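PDB 5KLP: Serine/threonine-protein acetyltransferase HopZ1a from Pseudomonas syringae pv. syringae, which acetylates serine, threonine and lysine residues of proteins, including host tubulin, with acetyl-CoA, using inositol hexakisphosphate as cofactor, and so impairs host microtubules and immunity. Local coordinates for residues N77-G82 and I333-A338; L121-M126 and Y152-R157; S20-Q25 and E292-V297. The protein carries 10 engineered substitutions. All blocks are in the same frame, centred on the assembly; numbering follows the deposited sequence.

Contact 1: N77-G82 and I333-A338; sequences NQRNPG and IKRVLA. With IHP (inositol hexakisphosphate), chain D.
The guanidinium groups of R79 and R335 lie flat on one another, their planes 13° apart and their centres 3.4 Å from each other. R335 CZ sits over one face of the R79 group, displaced toward the rim, and R79 NH1 covers one face of R335 in the same offset fashion. At the edges lie phosphate oxygens of the ligand. R79 NH2 gives a hydrogen bond to O41 of IHP at 2.9 Å, in the plane of the guanidinium, while R335 NH1 and NH2 both turn to O22 on another phosphate, at 2.9 and 3.2 Å. The NH1 bond is the straighter of the two.

Such a parallel arginine pair belongs to the inositol hexakisphosphate site of this YopJ-family acetyltransferase. It joins the C-terminal end of helix 61-79 to helix 324-340, two elements whose contacting segments are about 250 residues apart in the chain. The side chains cross at about a right angle. R335 runs extended from CG to NE, whereas R79 is bent at chi3 (57°), a turn that swings its head round to lie on R335. The aliphatic parts meet too, on the backbone side of the stacked groups, with R79 CD 3.8 Å from R335 CD.

R79 NH1 and R335 NH1, both donors, are 3.1 Å apart. Their charges are probably offset by acids as well as by phosphate: E76, one helical turn before R79, forms salt bridges with both NH1 atoms, and E332 forms another with R335 NH1. R335 NH1 is thus met by E76, E332 and phosphate O22 alike, whereas in R79 the acid takes NH1 and the phosphate takes NH2. On the helix carrying R335, V336 turns away from R79 and packs on M72 and I75 of helix 61-79.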
loop_
_atom_site.group_PDB
_atom_site.type_symbol
_atom_site.label_atom_id
_atom_site.label_comp_id
_atom_site.label_asym_id
_atom_site.label_seq_id
_atom_site.Cartn_x
_atom_site.Cartn_y
_atom_site.Cartn_z
ATOM N N ASN A 77 -3.721 -5.715 -13.937
ATOM C CA ASN A 77 -3.746 -4.757 -15.031
ATOM C C ASN A 77 -4.777 -5.132 -16.086
ATOM O O ASN A 77 -5.366 -4.263 -16.737
ATOM C CB ASN A 77 -2.367 -4.630 -15.677
ATOM C CG ASN A 77 -1.481 -3.642 -14.957
ATOM O OD1 ASN A 77 -1.970 -2.718 -14.299
ATOM N ND2 ASN A 77 -0.168 -3.818 -15.086
ATOM N N GLN A 78 -4.978 -6.433 -16.251
ATOM C CA GLN A 78 -5.975 -6.953 -17.170
ATOM C C GLN A 78 -7.378 -6.857 -16.608
ATOM O O GLN A 78 -8.291 -6.503 -17.333
ATOM C CB GLN A 78 -5.655 -8.395 -17.535
ATOM C CG GLN A 78 -4.333 -8.498 -18.241
ATOM C CD GLN A 78 -4.250 -7.601 -19.458
ATOM O OE1 GLN A 78 -3.514 -6.614 -19.465
ATOM N NE2 GLN A 78 -5.015 -7.935 -20.492
ATOM N N ARG A 79 -7.549 -7.190 -15.328
ATOM C CA ARG A 79 -8.870 -7.130 -14.703
ATOM C C ARG A 79 -9.404 -5.697 -14.714
ATOM O O ARG A 79 -10.604 -5.472 -14.853
ATOM C CB ARG A 79 -8.834 -7.636 -13.251
ATOM C CG ARG A 79 -8.443 -9.106 -13.108
ATOM C CD ARG A 79 -8.544 -9.642 -11.671
ATOM N NE ARG A 79 -9.878 -9.480 -11.088
ATOM C CZ ARG A 79 -10.267 -8.494 -10.283
ATOM N NH1 ARG A 79 -9.424 -7.529 -9.921
ATOM N NH2 ARG A 79 -11.517 -8.479 -9.833
ATOM N N ASN A 80 -8.503 -4.735 -14.538
ATOM C CA ASN A 80 -8.874 -3.321 -14.435
ATOM C C ASN A 80 -8.033 -2.463 -15.368
ATOM O O ASN A 80 -7.089 -1.823 -14.919
ATOM C CB ASN A 80 -8.680 -2.805 -13.009
ATOM C CG ASN A 80 -9.246 -3.735 -11.966
ATOM O OD1 ASN A 80 -10.449 -3.758 -11.734
ATOM N ND2 ASN A 80 -8.369 -4.505 -11.315
ATOM N N PRO A 81 -8.358 -2.450 -16.663
ATOM C CA PRO A 81 -7.568 -1.646 -17.606
ATOM C C PRO A 81 -7.493 -0.193 -17.138
ATOM O O PRO A 81 -8.466 0.329 -16.592
ATOM C CB PRO A 81 -8.325 -1.796 -18.934
ATOM C CG PRO A 81 -9.682 -2.304 -18.559
ATOM C CD PRO A 81 -9.507 -3.105 -17.309
ATOM N N GLY A 82 -6.317 0.409 -17.239
ATOM C CA GLY A 82 -6.111 1.751 -16.721
ATOM C C GLY A 82 -5.424 1.734 -15.363
ATOM O O GLY A 82 -4.943 2.764 -14.904
ATOM N N ILE A 333 -3.972 -14.599 -5.323
ATOM C CA ILE A 333 -3.461 -15.861 -5.868
ATOM C C ILE A 333 -4.562 -16.559 -6.651
ATOM O O ILE A 333 -4.345 -17.033 -7.780
ATOM C CB ILE A 333 -2.926 -16.754 -4.745
ATOM C CG1 ILE A 333 -1.751 -16.052 -4.058
ATOM C CG2 ILE A 333 -2.514 -18.125 -5.280
ATOM C CD1 ILE A 333 -1.216 -16.782 -2.863
ATOM N N LYS A 334 -5.761 -16.564 -6.074
ATOM C CA LYS A 334 -6.937 -17.084 -6.765
ATOM C C LYS A 334 -7.148 -16.382 -8.116
ATOM O O LYS A 334 -7.378 -17.029 -9.133
ATOM C CB LYS A 334 -8.182 -16.921 -5.889
ATOM C CG LYS A 334 -9.460 -17.517 -6.474
ATOM C CD LYS A 334 -10.683 -16.995 -5.724
ATOM C CE LYS A 334 -11.983 -17.413 -6.397
ATOM N NZ LYS A 334 -13.172 -17.170 -5.524
ATOM N N ARG A 335 -7.048 -15.062 -8.139
ATOM C CA ARG A 335 -7.208 -14.351 -9.401
ATOM C C ARG A 335 -6.147 -14.780 -10.421
ATOM O O ARG A 335 -6.444 -14.934 -11.604
ATOM C CB ARG A 335 -7.172 -12.851 -9.163
ATOM C CG ARG A 335 -8.476 -12.335 -8.574
ATOM C CD ARG A 335 -8.355 -10.874 -8.122
ATOM N NE ARG A 335 -9.598 -10.439 -7.502
ATOM C CZ ARG A 335 -9.783 -9.240 -6.959
ATOM N NH1 ARG A 335 -8.806 -8.343 -6.981
ATOM N NH2 ARG A 335 -10.950 -8.944 -6.407
ATOM N N VAL A 336 -4.914 -14.976 -9.962
ATOM C CA VAL A 336 -3.859 -15.428 -10.868
ATOM C C VAL A 336 -4.144 -16.839 -11.386
ATOM O O VAL A 336 -4.111 -17.083 -12.599
ATOM C CB VAL A 336 -2.491 -15.402 -10.192
ATOM C CG1 VAL A 336 -1.454 -16.043 -11.105
ATOM C CG2 VAL A 336 -2.103 -13.969 -9.882
ATOM N N LEU A 337 -4.470 -17.755 -10.476
ATOM C CA LEU A 337 -4.671 -19.152 -10.859
ATOM C C LEU A 337 -5.922 -19.306 -11.715
ATOM O O LEU A 337 -5.994 -20.195 -12.577
ATOM C CB LEU A 337 -4.744 -20.057 -9.625
ATOM C CG LEU A 337 -3.411 -20.210 -8.889
ATOM C CD1 LEU A 337 -3.560 -21.111 -7.665
ATOM C CD2 LEU A 337 -2.327 -20.745 -9.837
ATOM N N ALA A 338 -6.902 -18.441 -11.482
ATOM C CA ALA A 338 -8.145 -18.482 -12.253
ATOM C C ALA A 338 -7.857 -18.220 -13.736
ATOM O O ALA A 338 -8.449 -18.849 -14.623
ATOM C CB ALA A 338 -9.142 -17.481 -11.713
HETATM C C1 IHP D . -13.242 -7.474 -4.703
HETATM C C2 IHP D . -12.153 -6.964 -3.654
HETATM C C3 IHP D . -12.228 -7.297 -2.115
HETATM C C4 IHP D . -13.548 -8.095 -1.689
HETATM C C5 IHP D . -14.751 -8.035 -2.610
HETATM C C6 IHP D . -14.229 -8.469 -3.972
HETATM O O11 IHP D . -13.837 -6.495 -5.334
HETATM P P1 IHP D . -13.939 -6.140 -6.987
HETATM O O21 IHP D . -13.835 -4.632 -7.201
HETATM O O31 IHP D . -15.290 -6.612 -7.535
HETATM O O41 IHP D . -12.865 -6.788 -7.844
HETATM O O12 IHP D . -11.803 -5.646 -3.841
HETATM P P2 IHP D . -10.212 -5.332 -4.294
HETATM O O22 IHP D . -9.905 -6.035 -5.634
HETATM O O32 IHP D . -9.872 -3.844 -4.434
HETATM O O42 IHP D . -9.267 -5.991 -3.260
HETATM O O13 IHP D . -12.150 -6.178 -1.512
HETATM P P3 IHP D . -11.086 -5.460 -0.419
HETATM O O23 IHP D . -9.626 -5.276 -0.836
HETATM O O33 IHP D . -11.796 -4.109 -0.470
HETATM O O43 IHP D . -11.132 -6.059 0.983
HETATM O O14 IHP D . -13.926 -7.798 -0.437
HETATM P P4 IHP D . -13.557 -8.725 0.841
HETATM O O24 IHP D . -12.116 -8.499 1.304
HETATM O O34 IHP D . -14.519 -8.488 2.023
HETATM O O44 IHP D . -13.681 -10.217 0.481
HETATM O O15 IHP D . -15.481 -6.908 -2.572
HETATM P P5 IHP D . -17.074 -6.840 -1.966
HETATM O O25 IHP D . -17.418 -8.122 -1.199
HETATM O O35 IHP D . -17.238 -5.649 -0.982
HETATM O O45 IHP D . -18.116 -6.677 -3.077
HETATM O O16 IHP D . -15.237 -8.803 -4.776
HETATM P P6 IHP D . -15.191 -10.001 -5.888
HETATM O O26 IHP D . -14.373 -11.180 -5.364
HETATM O O36 IHP D . -16.606 -10.496 -6.237
HETATM O O46 IHP D . -14.555 -9.507 -7.192
#

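Contact 2: L121-M126 and Y152-R157; sequences LKHHVM and YQQLQR. With CIT (citric acid), chain E.
R157 NH1 stands 3.4 Å above the H123 ring, over its centre, with the ring and guanidinium planes 51° apart. The contact lies in the active site of a YopJ acetyltransferase, a clan CA cysteine-protease-like fold whose catalytic H123 precedes strand 125-130. H123 faces the first turn of helix 153-167, and the other active-site residues, E143 and C189, are close by.

Among the van der Waals contacts, Q154 OE1 approaches H123 CB to 3.4 Å. A bend at chi2 (-57°) brings the Q154 amide back to the histidine, its plane 28° from that of the ring. L121 CD1 touches the R157 head group at NH2 and NE, the two side chains crossing at about a right angle.

Hydrogen bonds within each segment fix these groups. H123 ND1 donates to L121 O at 2.8 Å almost in a straight line, with the oxygen in the ring plane, which sets the rotation of the imidazole. R157 NH1 reaches Q154 OE1 at 2.9 Å, in the guanidinium plane. On its other amide atom, NE2, Q154 donates to E143, so this glutamine links the catalytic acid to the arginine over the histidine ring.

A citrate, probably from the crystallisation liquor, takes several more bonds. At the start of the helix, the backbone N atoms of Q153 and Q154 bind its O3 and O4 respectively, consistent with an anion held at a helix N-terminus. R157 NH1 and NH2 share O6. At the ring edge, H123 NE2 donates to citrate O2 at 2.7 Å.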
loop_
_atom_site.group_PDB
_atom_site.type_symbol
_atom_site.label_atom_id
_atom_site.label_comp_id
_atom_site.label_asym_id
_atom_site.label_seq_id
_atom_site.Cartn_x
_atom_site.Cartn_y
_atom_site.Cartn_z
ATOM N N LEU A 121 15.626 -3.913 0.188
ATOM C CA LEU A 121 15.343 -4.472 1.495
ATOM C C LEU A 121 13.859 -4.671 1.742
ATOM O O LEU A 121 13.409 -4.575 2.890
ATOM C CB LEU A 121 15.918 -3.562 2.585
ATOM C CG LEU A 121 17.444 -3.509 2.645
ATOM C CD1 LEU A 121 17.933 -2.546 3.735
ATOM C CD2 LEU A 121 17.985 -4.903 2.857
ATOM N N LYS A 122 13.107 -4.970 0.686
ATOM C CA LYS A 122 11.668 -5.138 0.827
ATOM C C LYS A 122 11.047 -3.834 1.386
ATOM O O LYS A 122 11.320 -2.743 0.867
ATOM C CB LYS A 122 11.353 -6.349 1.728
ATOM C CG LYS A 122 12.016 -7.679 1.291
ATOM C CD LYS A 122 11.726 -8.011 -0.184
ATOM C CE LYS A 122 12.561 -9.198 -0.706
ATOM N NZ LYS A 122 13.986 -8.846 -1.007
ATOM N N HIS A 123 10.256 -3.935 2.454
ATOM C CA HIS A 123 9.561 -2.750 2.998
ATOM C C HIS A 123 8.878 -1.911 1.911
ATOM O O HIS A 123 8.999 -0.678 1.880
ATOM C CB HIS A 123 10.530 -1.852 3.775
ATOM C CG HIS A 123 11.029 -2.474 5.038
ATOM N ND1 HIS A 123 12.029 -3.424 5.053
ATOM C CD2 HIS A 123 10.643 -2.306 6.323
ATOM C CE1 HIS A 123 12.249 -3.802 6.301
ATOM N NE2 HIS A 123 11.422 -3.138 7.090
ATOM N N HIS A 124 8.167 -2.594 1.032
ATOM C CA HIS A 124 7.584 -1.985 -0.158
ATOM C C HIS A 124 6.614 -0.839 0.099
ATOM O O HIS A 124 5.927 -0.796 1.118
ATOM C CB HIS A 124 6.871 -3.064 -0.966
ATOM C CG HIS A 124 7.799 -4.069 -1.568
ATOM N ND1 HIS A 124 8.513 -4.972 -0.811
ATOM C CD2 HIS A 124 8.154 -4.292 -2.856
ATOM C CE1 HIS A 124 9.255 -5.723 -1.608
ATOM N NE2 HIS A 124 9.060 -5.326 -2.853
ATOM N N VAL A 125 6.555 0.082 -0.852
ATOM C CA VAL A 125 5.526 1.110 -0.854
ATOM C C VAL A 125 4.918 1.168 -2.240
ATOM O O VAL A 125 5.405 0.519 -3.167
ATOM C CB VAL A 125 6.083 2.492 -0.470
ATOM C CG1 VAL A 125 6.655 2.446 0.952
ATOM C CG2 VAL A 125 7.137 2.929 -1.487
HETATM N N MSE A 126 3.842 1.934 -2.365
HETATM C CA MSE A 126 3.155 2.134 -3.630
HETATM C C MSE A 126 3.254 3.594 -4.011
HETATM O O MSE A 126 2.973 4.469 -3.182
HETATM C CB MSE A 126 1.688 1.711 -3.522
HETATM C CG MSE A 126 0.957 1.592 -4.854
HETATM SE SE MSE A 126 0.251 3.280 -5.520
HETATM C CE MSE A 126 -0.991 3.684 -4.040
ATOM N N TYR A 152 14.944 4.261 12.693
ATOM C CA TYR A 152 15.100 5.348 11.710
ATOM C C TYR A 152 15.563 4.861 10.339
ATOM O O TYR A 152 16.053 5.649 9.535
ATOM C CB TYR A 152 16.069 6.429 12.217
ATOM C CG TYR A 152 15.708 6.933 13.591
ATOM C CD1 TYR A 152 14.721 7.886 13.755
ATOM C CD2 TYR A 152 16.357 6.458 14.721
ATOM C CE1 TYR A 152 14.375 8.348 15.011
ATOM C CE2 TYR A 152 16.024 6.914 15.982
ATOM C CZ TYR A 152 15.029 7.860 16.122
ATOM O OH TYR A 152 14.690 8.318 17.373
ATOM N N GLN A 153 15.413 3.567 10.071
ATOM C CA GLN A 153 15.862 3.021 8.793
ATOM C C GLN A 153 14.919 3.389 7.640
ATOM O O GLN A 153 15.381 3.771 6.557
ATOM C CB GLN A 153 16.029 1.511 8.894
ATOM C CG GLN A 153 17.045 1.100 9.969
ATOM C CD GLN A 153 18.460 1.572 9.662
ATOM O OE1 GLN A 153 19.125 1.047 8.768
ATOM N NE2 GLN A 153 18.928 2.569 10.416
ATOM N N GLN A 154 13.607 3.271 7.843
ATOM C CA GLN A 154 12.677 3.627 6.763
ATOM C C GLN A 154 12.858 5.090 6.355
ATOM O O GLN A 154 12.762 5.427 5.175
ATOM C CB GLN A 154 11.212 3.386 7.147
ATOM C CG GLN A 154 10.638 2.023 6.751
ATOM C CD GLN A 154 10.716 1.691 5.257
ATOM O OE1 GLN A 154 11.735 1.197 4.791
ATOM N NE2 GLN A 154 9.624 1.928 4.511
ATOM N N LEU A 155 13.116 5.957 7.334
ATOM C CA LEU A 155 13.316 7.370 7.039
ATOM C C LEU A 155 14.502 7.572 6.105
ATOM O O LEU A 155 14.413 8.332 5.151
ATOM C CB LEU A 155 13.530 8.172 8.322
ATOM C CG LEU A 155 13.907 9.643 8.110
ATOM C CD1 LEU A 155 12.794 10.372 7.375
ATOM C CD2 LEU A 155 14.191 10.310 9.442
ATOM N N GLN A 156 15.612 6.888 6.391
ATOM C CA GLN A 156 16.807 6.986 5.553
ATOM C C GLN A 156 16.530 6.473 4.126
ATOM O O GLN A 156 17.005 7.043 3.135
ATOM C CB GLN A 156 17.960 6.195 6.206
ATOM C CG GLN A 156 19.202 6.011 5.349
ATOM C CD GLN A 156 20.031 4.781 5.756
ATOM O OE1 GLN A 156 19.483 3.722 6.089
ATOM N NE2 GLN A 156 21.352 4.925 5.732
ATOM N N ARG A 157 15.726 5.418 4.030
ATOM C CA ARG A 157 15.368 4.830 2.740
ATOM C C ARG A 157 14.447 5.764 1.935
ATOM O O ARG A 157 14.609 5.909 0.715
ATOM C CB ARG A 157 14.703 3.463 2.945
ATOM C CG ARG A 157 15.617 2.405 3.584
ATOM C CD ARG A 157 14.782 1.267 4.176
ATOM N NE ARG A 157 15.557 0.433 5.084
ATOM C CZ ARG A 157 15.024 -0.372 5.997
ATOM N NH1 ARG A 157 13.697 -0.453 6.139
ATOM N NH2 ARG A 157 15.823 -1.091 6.768
HETATM C C1 CIT E . 11.050 -3.776 10.679
HETATM O O1 CIT E . 10.390 -4.612 11.335
HETATM O O2 CIT E . 11.591 -4.165 9.622
HETATM C C2 CIT E . 11.137 -2.349 11.184
HETATM C C3 CIT E . 12.154 -1.406 10.523
HETATM O O7 CIT E . 11.484 -0.767 9.402
HETATM C C4 CIT E . 12.578 -0.341 11.533
HETATM C C5 CIT E . 13.138 0.862 10.811
HETATM O O3 CIT E . 13.905 1.654 11.418
HETATM O O4 CIT E . 12.848 1.067 9.603
HETATM C C6 CIT E . 13.405 -2.101 9.992
HETATM O O5 CIT E . 14.182 -2.694 10.772
HETATM O O6 CIT E . 13.659 -2.102 8.764
#

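Contact 3: S20-Q25 and E292-V297; sequences SMRLQQ and EAENLV
R22, a residue of the inositol hexakisphosphate pocket, forms a bidentate, end-on salt bridge with E294, connecting the start of helix 21-36 to the loop that leads into helix 296-302. R22 NH1 donates to E294 OE2 at 2.7 Å, nearly straight at 169°, and R22 NH2 to E294 OE1 at 2.8 Å. Both oxygens are met on their syn sides, and the two flat groups are nearly coplanar, 24° apart.

The side chains come from opposite directions. E294 is extended, with CG opposite its backbone N (chi1 178°), whereas R22 is bent at both chi2 and chi3. R22 NH2 also forms a salt bridge with the ligand, so this nitrogen is shared between carboxylate and phosphate. R299 has its NH1 close to R22 NH2; both are ligand-binding residues, gathered round the phosphates, and E294 beside them probably offsets part of their charge.

Further out, both segments adjoin a capped helix start. N295, directly after E294, is the N-cap of helix 296-302, its OD1 accepting from Q298 N. On the other side S20 caps helix 21-36, its OG accepting from L23 N at 3.3 Å.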
loop_
_atom_site.group_PDB
_atom_site.type_symbol
_atom_site.label_atom_id
_atom_site.label_comp_id
_atom_site.label_asym_id
_atom_site.label_seq_id
_atom_site.Cartn_x
_atom_site.Cartn_y
_atom_site.Cartn_z
ATOM N N SER A 20 -11.876 -17.738 11.814
ATOM C CA SER A 20 -12.563 -16.623 11.187
ATOM C C SER A 20 -13.307 -17.163 9.962
ATOM O O SER A 20 -12.675 -17.598 8.995
ATOM C CB SER A 20 -11.559 -15.519 10.812
ATOM O OG SER A 20 -12.003 -14.735 9.718
HETATM N N MSE A 21 -14.635 -17.151 9.989
HETATM C CA MSE A 21 -15.399 -17.734 8.890
HETATM C C MSE A 21 -15.139 -17.013 7.560
HETATM O O MSE A 21 -15.054 -17.658 6.516
HETATM C CB MSE A 21 -16.894 -17.731 9.216
HETATM C CG MSE A 21 -17.754 -18.512 8.234
HETATM SE SE MSE A 21 -17.361 -20.445 8.163
HETATM C CE MSE A 21 -16.839 -20.581 6.283
ATOM N N ARG A 22 -15.008 -15.686 7.593
ATOM C CA ARG A 22 -14.712 -14.932 6.370
ATOM C C ARG A 22 -13.394 -15.364 5.743
ATOM O O ARG A 22 -13.287 -15.504 4.518
ATOM C CB ARG A 22 -14.677 -13.431 6.638
ATOM C CG ARG A 22 -16.034 -12.811 6.922
ATOM C CD ARG A 22 -16.758 -12.535 5.607
ATOM N NE ARG A 22 -16.290 -11.296 4.986
ATOM C CZ ARG A 22 -16.512 -10.068 5.451
ATOM N NH1 ARG A 22 -17.206 -9.883 6.565
ATOM N NH2 ARG A 22 -16.028 -9.020 4.794
ATOM N N LEU A 23 -12.401 -15.585 6.593
ATOM C CA LEU A 23 -11.090 -16.015 6.130
ATOM C C LEU A 23 -11.141 -17.449 5.617
ATOM O O LEU A 23 -10.570 -17.754 4.575
ATOM C CB LEU A 23 -10.071 -15.905 7.262
ATOM C CG LEU A 23 -8.580 -15.945 6.931
ATOM C CD1 LEU A 23 -8.204 -14.954 5.835
ATOM C CD2 LEU A 23 -7.796 -15.660 8.204
ATOM N N GLN A 24 -11.863 -18.309 6.332
ATOM C CA GLN A 24 -12.006 -19.708 5.947
ATOM C C GLN A 24 -12.660 -19.841 4.575
ATOM O O GLN A 24 -12.329 -20.743 3.803
ATOM C CB GLN A 24 -12.807 -20.480 7.009
ATOM C CG GLN A 24 -12.942 -21.975 6.745
ATOM C CD GLN A 24 -11.604 -22.695 6.682
ATOM O OE1 GLN A 24 -11.214 -23.216 5.640
ATOM N NE2 GLN A 24 -10.904 -22.738 7.796
ATOM N N GLN A 25 -13.590 -18.946 4.271
ATOM C CA GLN A 25 -14.256 -18.982 2.978
ATOM C C GLN A 25 -13.242 -18.630 1.885
ATOM O O GLN A 25 -13.250 -19.203 0.790
ATOM C CB GLN A 25 -15.432 -18.012 2.971
ATOM C CG GLN A 25 -16.383 -18.082 1.792
ATOM C CD GLN A 25 -17.006 -19.471 1.593
ATOM O OE1 GLN A 25 -17.328 -20.157 2.559
ATOM N NE2 GLN A 25 -17.304 -19.815 0.343
ATOM N N GLU A 292 -26.167 -6.980 4.188
ATOM C CA GLU A 292 -25.867 -6.233 5.403
ATOM C C GLU A 292 -24.569 -5.432 5.256
ATOM O O GLU A 292 -23.521 -5.958 4.860
ATOM C CB GLU A 292 -25.809 -7.184 6.610
ATOM C CG GLU A 292 -24.748 -6.838 7.684
ATOM C CD GLU A 292 -24.946 -7.586 9.002
ATOM O OE1 GLU A 292 -26.058 -8.107 9.238
ATOM O OE2 GLU A 292 -23.993 -7.626 9.814
ATOM N N ALA A 293 -24.659 -4.143 5.569
ATOM C CA ALA A 293 -23.503 -3.263 5.545
ATOM C C ALA A 293 -22.480 -3.650 6.599
ATOM O O ALA A 293 -22.799 -4.274 7.611
ATOM C CB ALA A 293 -23.928 -1.820 5.736
ATOM N N GLU A 294 -21.242 -3.249 6.354
ATOM C CA GLU A 294 -20.138 -3.581 7.230
ATOM C C GLU A 294 -19.256 -2.349 7.363
ATOM O O GLU A 294 -18.885 -1.738 6.358
ATOM C CB GLU A 294 -19.360 -4.777 6.663
ATOM C CG GLU A 294 -18.148 -5.198 7.453
ATOM C CD GLU A 294 -17.578 -6.529 6.976
ATOM O OE1 GLU A 294 -17.160 -6.635 5.798
ATOM O OE2 GLU A 294 -17.540 -7.471 7.794
ATOM N N ASN A 295 -18.959 -1.949 8.595
ATOM C CA ASN A 295 -18.034 -0.844 8.804
ATOM C C ASN A 295 -16.656 -1.375 9.180
ATOM O O ASN A 295 -16.459 -2.580 9.312
ATOM C CB ASN A 295 -18.564 0.141 9.863
ATOM C CG ASN A 295 -18.726 -0.481 11.246
ATOM O OD1 ASN A 295 -17.917 -1.297 11.684
ATOM N ND2 ASN A 295 -19.776 -0.068 11.950
ATOM N N LEU A 296 -15.713 -0.460 9.362
ATOM C CA LEU A 296 -14.323 -0.815 9.609
ATOM C C LEU A 296 -14.134 -1.710 10.844
ATOM O O LEU A 296 -13.376 -2.674 10.806
ATOM C CB LEU A 296 -13.508 0.468 9.751
ATOM C CG LEU A 296 -12.066 0.526 9.285
ATOM C CD1 LEU A 296 -11.899 -0.065 7.881
ATOM C CD2 LEU A 296 -11.620 1.985 9.331
ATOM N N VAL A 297 -14.806 -1.391 11.945
ATOM C CA VAL A 297 -14.659 -2.230 13.130
ATOM C C VAL A 297 -15.272 -3.626 12.919
ATOM O O VAL A 297 -14.690 -4.633 13.314
ATOM C CB VAL A 297 -15.274 -1.556 14.363
ATOM C CG1 VAL A 297 -15.447 -2.561 15.480
ATOM C CG2 VAL A 297 -14.371 -0.391 14.814
#

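In the fold
Contacts 1 and 3 share the inositol hexakisphosphate pocket: contact 1 is a surface contact, contact 3 partly buried, and their segments alternate along the chain, so the ligand is met by parts distant in sequence. Their centres are about 23 Å apart. In contact 1 two arginines stack, with phosphates and neighbouring acids probably balancing their charge, whereas in contact 3 an arginine is paired directly with a carboxylate across the segments. Contact 2, also partly buried, lies on the opposite side of the chain's centre from both and is nested within their loops. It alone involves the mixed sheet and active site. As in contact 1, no hydrogen bond joins its segments directly; in contact 3 two do.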